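Local coordinates for fructose-bisphosphate aldolase (Slackia heliotrinireducens, PDB 4MOZ), which adopts the closed eight-stranded parallel beta/alpha (TIM) barrel of the DeoC/LacD aldolase family, at residues A248-Y260 with I288-L302. Numbering follows the deposited sequence.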
loop_
_atom_site.group_PDB
_atom_site.type_symbol
_atom_site.label_atom_id
_atom_site.label_comp_id
_atom_site.label_asym_id
_atom_site.label_seq_id
_atom_site.Cartn_x
_atom_site.Cartn_y
_atom_site.Cartn_z
ATOM N N ALA C 248 -9.020 -46.946 -1.749
ATOM C CA ALA C 248 -7.557 -46.865 -1.803
ATOM C C ALA C 248 -6.968 -47.328 -3.138
ATOM O O ALA C 248 -6.047 -46.697 -3.656
ATOM C CB ALA C 248 -6.935 -47.635 -0.652
ATOM N N LYS C 249 -7.501 -48.421 -3.687
ATOM C CA LYS C 249 -7.049 -48.942 -4.979
ATOM C C LYS C 249 -7.299 -47.955 -6.126
ATOM O O LYS C 249 -6.406 -47.709 -6.938
ATOM C CB LYS C 249 -7.688 -50.300 -5.291
ATOM C CG LYS C 249 -7.093 -50.982 -6.517
ATOM C CD LYS C 249 -7.763 -52.308 -6.836
ATOM C CE LYS C 249 -7.104 -52.959 -8.042
ATOM N NZ LYS C 249 -7.608 -54.339 -8.293
ATOM N N VAL C 250 -8.506 -47.396 -6.185
ATOM C CA VAL C 250 -8.865 -46.407 -7.204
ATOM C C VAL C 250 -7.973 -45.171 -7.082
ATOM O O VAL C 250 -7.473 -44.648 -8.084
ATOM C CB VAL C 250 -10.355 -46.005 -7.108
ATOM C CG1 VAL C 250 -10.701 -44.938 -8.140
ATOM C CG2 VAL C 250 -11.246 -47.228 -7.289
ATOM N N PHE C 251 -7.769 -44.727 -5.842
ATOM C CA PHE C 251 -6.890 -43.607 -5.542
ATOM C C PHE C 251 -5.465 -43.838 -6.058
ATOM O O PHE C 251 -4.884 -42.964 -6.710
ATOM C CB PHE C 251 -6.880 -43.326 -4.031
ATOM C CG PHE C 251 -5.889 -42.273 -3.616
ATOM C CD1 PHE C 251 -6.183 -40.918 -3.767
ATOM C CD2 PHE C 251 -4.656 -42.633 -3.081
ATOM C CE1 PHE C 251 -5.267 -39.946 -3.392
ATOM C CE2 PHE C 251 -3.737 -41.666 -2.703
ATOM C CZ PHE C 251 -4.042 -40.322 -2.859
ATOM N N LEU C 252 -4.912 -45.015 -5.767
ATOM C CA LEU C 252 -3.536 -45.327 -6.147
ATOM C C LEU C 252 -3.404 -45.505 -7.655
ATOM O O LEU C 252 -2.343 -45.247 -8.220
ATOM C CB LEU C 252 -3.017 -46.557 -5.388
ATOM C CG LEU C 252 -2.844 -46.418 -3.866
ATOM C CD1 LEU C 252 -2.805 -47.785 -3.196
ATOM C CD2 LEU C 252 -1.608 -45.606 -3.496
ATOM N N GLN C 253 -4.497 -45.929 -8.292
ATOM C CA GLN C 253 -4.575 -46.051 -9.750
ATOM C C GLN C 253 -4.614 -44.683 -10.425
ATOM O O GLN C 253 -4.010 -44.492 -11.478
ATOM C CB GLN C 253 -5.793 -46.893 -10.167
ATOM C CG GLN C 253 -5.900 -47.187 -11.662
ATOM C CD GLN C 253 -4.810 -48.125 -12.172
ATOM O OE1 GLN C 253 -4.664 -49.247 -11.691
ATOM N NE2 GLN C 253 -4.049 -47.667 -13.160
ATOM N N GLN C 254 -5.329 -43.736 -9.823
ATOM C CA GLN C 254 -5.350 -42.363 -10.321
ATOM C C GLN C 254 -3.947 -41.764 -10.321
ATOM O O GLN C 254 -3.510 -41.207 -11.324
ATOM C CB GLN C 254 -6.282 -41.493 -9.487
ATOM C CG GLN C 254 -7.761 -41.723 -9.747
ATOM C CD GLN C 254 -8.642 -40.804 -8.920
ATOM O OE1 GLN C 254 -8.188 -39.772 -8.421
ATOM N NE2 GLN C 254 -9.911 -41.173 -8.771
ATOM N N LEU C 255 -3.243 -41.904 -9.199
ATOM C CA LEU C 255 -1.889 -41.372 -9.056
ATOM C C LEU C 255 -0.921 -41.989 -10.058
ATOM O O LEU C 255 -0.052 -41.301 -10.599
ATOM C CB LEU C 255 -1.365 -41.588 -7.630
ATOM C CG LEU C 255 -2.083 -40.919 -6.454
ATOM C CD1 LEU C 255 -1.221 -41.038 -5.206
ATOM C CD2 LEU C 255 -2.410 -39.456 -6.731
ATOM N N HIS C 256 -1.081 -43.291 -10.293
ATOM C CA HIS C 256 -0.263 -44.019 -11.246
ATOM C C HIS C 256 -0.518 -43.528 -12.652
ATOM O O HIS C 256 0.426 -43.238 -13.396
ATOM C CB HIS C 256 -0.525 -45.522 -11.125
ATOM C CG HIS C 256 0.529 -46.381 -11.782
ATOM N ND1 HIS C 256 0.477 -46.723 -13.083
ATOM C CD2 HIS C 256 1.691 -46.959 -11.270
ATOM C CE1 HIS C 256 1.545 -47.485 -13.392
ATOM N NE2 HIS C 256 2.290 -47.626 -12.282
ATOM N N ASP C 257 -1.794 -43.411 -13.016
ATOM C CA ASP C 257 -2.189 -42.875 -14.321
ATOM C C ASP C 257 -1.677 -41.456 -14.548
ATOM O O ASP C 257 -1.216 -41.132 -15.640
ATOM C CB ASP C 257 -3.711 -42.913 -14.489
ATOM C CG ASP C 257 -4.254 -44.328 -14.611
ATOM O OD1 ASP C 257 -3.458 -45.277 -14.789
ATOM O OD2 ASP C 257 -5.486 -44.494 -14.529
ATOM N N GLN C 258 -1.758 -40.621 -13.514
ATOM C CA GLN C 258 -1.317 -39.231 -13.607
ATOM C C GLN C 258 0.166 -39.128 -13.951
ATOM O O GLN C 258 0.563 -38.268 -14.736
ATOM C CB GLN C 258 -1.623 -38.472 -12.312
ATOM C CG GLN C 258 -3.098 -38.123 -12.141
ATOM C CD GLN C 258 -3.466 -37.718 -10.723
ATOM O OE1 GLN C 258 -2.612 -37.647 -9.831
ATOM N NE2 GLN C 258 -4.751 -37.453 -10.505
ATOM N N ILE C 259 0.977 -40.012 -13.373
ATOM C CA ILE C 259 2.409 -40.021 -13.641
ATOM C C ILE C 259 2.703 -40.554 -15.044
ATOM O O ILE C 259 3.318 -39.864 -15.856
ATOM C CB ILE C 259 3.197 -40.835 -12.590
ATOM C CG1 ILE C 259 3.068 -40.193 -11.204
ATOM C CG2 ILE C 259 4.666 -40.949 -12.994
ATOM C CD1 ILE C 259 3.547 -41.062 -10.058
ATOM N N TYR C 260 2.247 -41.770 -15.329
ATOM C CA TYR C 260 2.689 -42.485 -16.525
ATOM C C TYR C 260 1.885 -42.150 -17.778
ATOM O O TYR C 260 2.406 -42.254 -18.884
ATOM C CB TYR C 260 2.790 -43.997 -16.257
ATOM C CG TYR C 260 3.783 -44.317 -15.148
ATOM C CD1 TYR C 260 5.162 -44.283 -15.385
ATOM C CD2 TYR C 260 3.346 -44.616 -13.854
ATOM C CE1 TYR C 260 6.072 -44.554 -14.370
ATOM C CE2 TYR C 260 4.249 -44.889 -12.833
ATOM C CZ TYR C 260 5.608 -44.857 -13.093
ATOM O OH TYR C 260 6.508 -45.126 -12.082
ATOM N N ILE C 288 1.726 -44.440 -1.445
ATOM C CA ILE C 288 1.890 -43.316 -2.369
ATOM C C ILE C 288 3.358 -43.148 -2.772
ATOM O O ILE C 288 3.670 -43.062 -3.960
ATOM C CB ILE C 288 1.338 -42.005 -1.771
ATOM C CG1 ILE C 288 -0.176 -42.111 -1.554
ATOM C CG2 ILE C 288 1.658 -40.822 -2.676
ATOM C CD1 ILE C 288 -0.750 -41.024 -0.666
ATOM N N SER C 289 4.248 -43.121 -1.781
ATOM C CA SER C 289 5.684 -42.971 -2.016
ATOM C C SER C 289 6.285 -44.129 -2.816
ATOM O O SER C 289 7.268 -43.941 -3.535
ATOM C CB SER C 289 6.436 -42.817 -0.691
ATOM O OG SER C 289 6.302 -41.505 -0.172
ATOM N N ALA C 290 5.702 -45.320 -2.685
ATOM C CA ALA C 290 6.180 -46.483 -3.426
ATOM C C ALA C 290 5.918 -46.320 -4.919
ATOM O O ALA C 290 6.795 -46.605 -5.735
ATOM C CB ALA C 290 5.558 -47.766 -2.898
ATOM N N ILE C 291 4.722 -45.847 -5.269
ATOM C CA ILE C 291 4.407 -45.504 -6.657
ATOM C C ILE C 291 5.279 -44.344 -7.137
ATOM O O ILE C 291 5.944 -44.448 -8.165
ATOM C CB ILE C 291 2.917 -45.146 -6.846
ATOM C CG1 ILE C 291 2.044 -46.389 -6.642
ATOM C CG2 ILE C 291 2.675 -44.539 -8.224
ATOM C CD1 ILE C 291 0.557 -46.104 -6.578
ATOM N N THR C 292 5.290 -43.264 -6.360
ATOM C CA THR C 292 5.887 -41.996 -6.770
ATOM C C THR C 292 7.414 -42.031 -6.832
ATOM O O THR C 292 8.010 -41.550 -7.794
ATOM C CB THR C 292 5.415 -40.864 -5.839
ATOM O OG1 THR C 292 3.988 -40.916 -5.732
ATOM C CG2 THR C 292 5.835 -39.494 -6.362
ATOM N N LEU C 293 8.037 -42.609 -5.810
ATOM C CA LEU C 293 9.497 -42.597 -5.693
ATOM C C LEU C 293 10.182 -43.881 -6.178
ATOM O O LEU C 293 11.331 -43.838 -6.632
ATOM C CB LEU C 293 9.910 -42.292 -4.247
ATOM C CG LEU C 293 9.251 -41.076 -3.580
ATOM C CD1 LEU C 293 9.529 -41.052 -2.082
ATOM C CD2 LEU C 293 9.694 -39.776 -4.236
ATOM N N ALA C 294 9.476 -45.010 -6.083
ATOM C CA ALA C 294 10.065 -46.327 -6.366
ATOM C C ALA C 294 9.423 -47.103 -7.528
ATOM O O ALA C 294 9.802 -48.244 -7.795
ATOM C CB ALA C 294 10.086 -47.177 -5.100
ATOM N N ASP C 295 8.450 -46.491 -8.201
ATOM C CA ASP C 295 7.881 -47.022 -9.453
ATOM C C ASP C 295 6.985 -48.261 -9.326
ATOM O O ASP C 295 6.704 -48.926 -10.332
ATOM C CB ASP C 295 8.992 -47.284 -10.479
ATOM C CG ASP C 295 9.815 -46.046 -10.774
ATOM O OD1 ASP C 295 9.258 -45.093 -11.357
ATOM O OD2 ASP C 295 11.014 -46.025 -10.409
ATOM N N TYR C 296 6.529 -48.568 -8.112
ATOM C CA TYR C 296 5.643 -49.717 -7.883
ATOM C C TYR C 296 4.434 -49.723 -8.812
ATOM O O TYR C 296 3.909 -48.663 -9.166
ATOM C CB TYR C 296 5.119 -49.726 -6.445
ATOM C CG TYR C 296 6.034 -50.328 -5.399
ATOM C CD1 TYR C 296 7.410 -50.086 -5.411
ATOM C CD2 TYR C 296 5.511 -51.103 -4.364
ATOM C CE1 TYR C 296 8.239 -50.623 -4.440
ATOM C CE2 TYR C 296 6.332 -51.639 -3.384
ATOM C CZ TYR C 296 7.695 -51.398 -3.429
ATOM O OH TYR C 296 8.517 -51.926 -2.461
ATOM N N ASP C 297 4.008 -50.927 -9.195
ATOM C CA ASP C 297 2.684 -51.155 -9.768
ATOM C C ASP C 297 1.636 -50.846 -8.709
ATOM O O ASP C 297 1.942 -50.833 -7.512
ATOM C CB ASP C 297 2.527 -52.619 -10.198
ATOM C CG ASP C 297 3.153 -52.911 -11.554
ATOM O OD1 ASP C 297 3.475 -51.958 -12.300
ATOM O OD2 ASP C 297 3.312 -54.109 -11.880
ATOM N N VAL C 298 0.402 -50.612 -9.153
ATOM C CA VAL C 298 -0.728 -50.364 -8.253
ATOM C C VAL C 298 -0.918 -51.516 -7.255
ATOM O O VAL C 298 -1.098 -51.280 -6.054
ATOM C CB VAL C 298 -2.033 -50.104 -9.048
ATOM C CG1 VAL C 298 -3.240 -50.022 -8.123
ATOM C CG2 VAL C 298 -1.905 -48.829 -9.872
ATOM N N ASP C 299 -0.853 -52.749 -7.761
ATOM C CA ASP C 299 -1.057 -53.954 -6.950
ATOM C C ASP C 299 -0.058 -54.093 -5.804
ATOM O O ASP C 299 -0.443 -54.425 -4.684
ATOM C CB ASP C 299 -1.022 -55.218 -7.822
ATOM C CG ASP C 299 -2.291 -55.408 -8.639
ATOM O OD1 ASP C 299 -3.309 -54.733 -8.364
ATOM O OD2 ASP C 299 -2.270 -56.244 -9.566
ATOM N N ARG C 300 1.219 -53.843 -6.081
ATOM C CA ARG C 300 2.234 -53.935 -5.038
ATOM C C ARG C 300 2.137 -52.772 -4.053
ATOM O O ARG C 300 2.428 -52.935 -2.862
ATOM C CB ARG C 300 3.644 -54.045 -5.621
ATOM C CG ARG C 300 4.605 -54.712 -4.646
ATOM C CD ARG C 300 6.058 -54.728 -5.093
ATOM N NE ARG C 300 6.887 -55.151 -3.965
ATOM C CZ ARG C 300 8.214 -55.125 -3.932
ATOM N NH1 ARG C 300 8.909 -54.694 -4.974
ATOM N NH2 ARG C 300 8.847 -55.534 -2.840
ATOM N N ALA C 301 1.723 -51.608 -4.550
ATOM C CA ALA C 301 1.481 -50.446 -3.696
ATOM C C ALA C 301 0.307 -50.701 -2.748
ATOM O O ALA C 301 0.368 -50.354 -1.569
ATOM C CB ALA C 301 1.229 -49.206 -4.536
ATOM N N LEU C 302 -0.746 -51.324 -3.274
ATOM C CA LEU C 302 -1.923 -51.675 -2.489
ATOM C C LEU C 302 -1.580 -52.657 -1.364
ATOM O O LEU C 302 -2.146 -52.576 -0.267
ATOM C CB LEU C 302 -3.019 -52.240 -3.397
ATOM C CG LEU C 302 -4.390 -52.526 -2.778
ATOM C CD1 LEU C 302 -4.959 -51.302 -2.071
ATOM C CD2 LEU C 302 -5.354 -53.035 -3.838
HETATM O O HOH W 1 4.487 -49.222 -12.227
#
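Ile288 meets the 248-260 helix with two branches: CD1 lies at the edge of the Phe251 ring, 3.7 Å from CE2, and CG2 touches Leu255 CD1. Ile288, Phe251 and Leu255 all also rest on barrel strand 266-269, so this end of the contact reaches the barrel wall. One turn on, Ile291 sends CD1 to within 3.4 Å of Leu252 O, while its CG2 touches both His256 CD2 and Ile259 CD1. Thr292 offers Ile259 its backbone CA; its hydroxyl turns back to Ile288 O and is also bonded to Asn267.

Past the helix end the chain turns through Asp295, whose positive phi of 72° marks the break. Asp295 OD1 accepts a 2.8 Å hydrogen bond from Tyr260 OH through its anti lone pair. A water lying in the His256 ring plane, 2.7 Å from NE2, bridges His256 NE2 to Asp295 O and Asp297 OD1; Tyr260 CD2 sits 3.4 Å above one face of the His256 ring.

Val298 then enters a hole formed by Lys249, Leu252, Gln253 and His256. With CG2 beside the backbone N (CG1 anti, chi1 173°), it meets Gln253 OE1 at 3.3 Å. Leu252 is the reciprocal knob, set among Ile288, Ile291, Ala301 and Leu302, whose CD2 crosses the aliphatic part of Lys249. The contact thus joins helix 248-260 to helices 278-294 and 298-305: apolar knobs supply the buried packing, while the Tyr260-Asp295 bond and the water bridge would fix where the 295-297 turn sits.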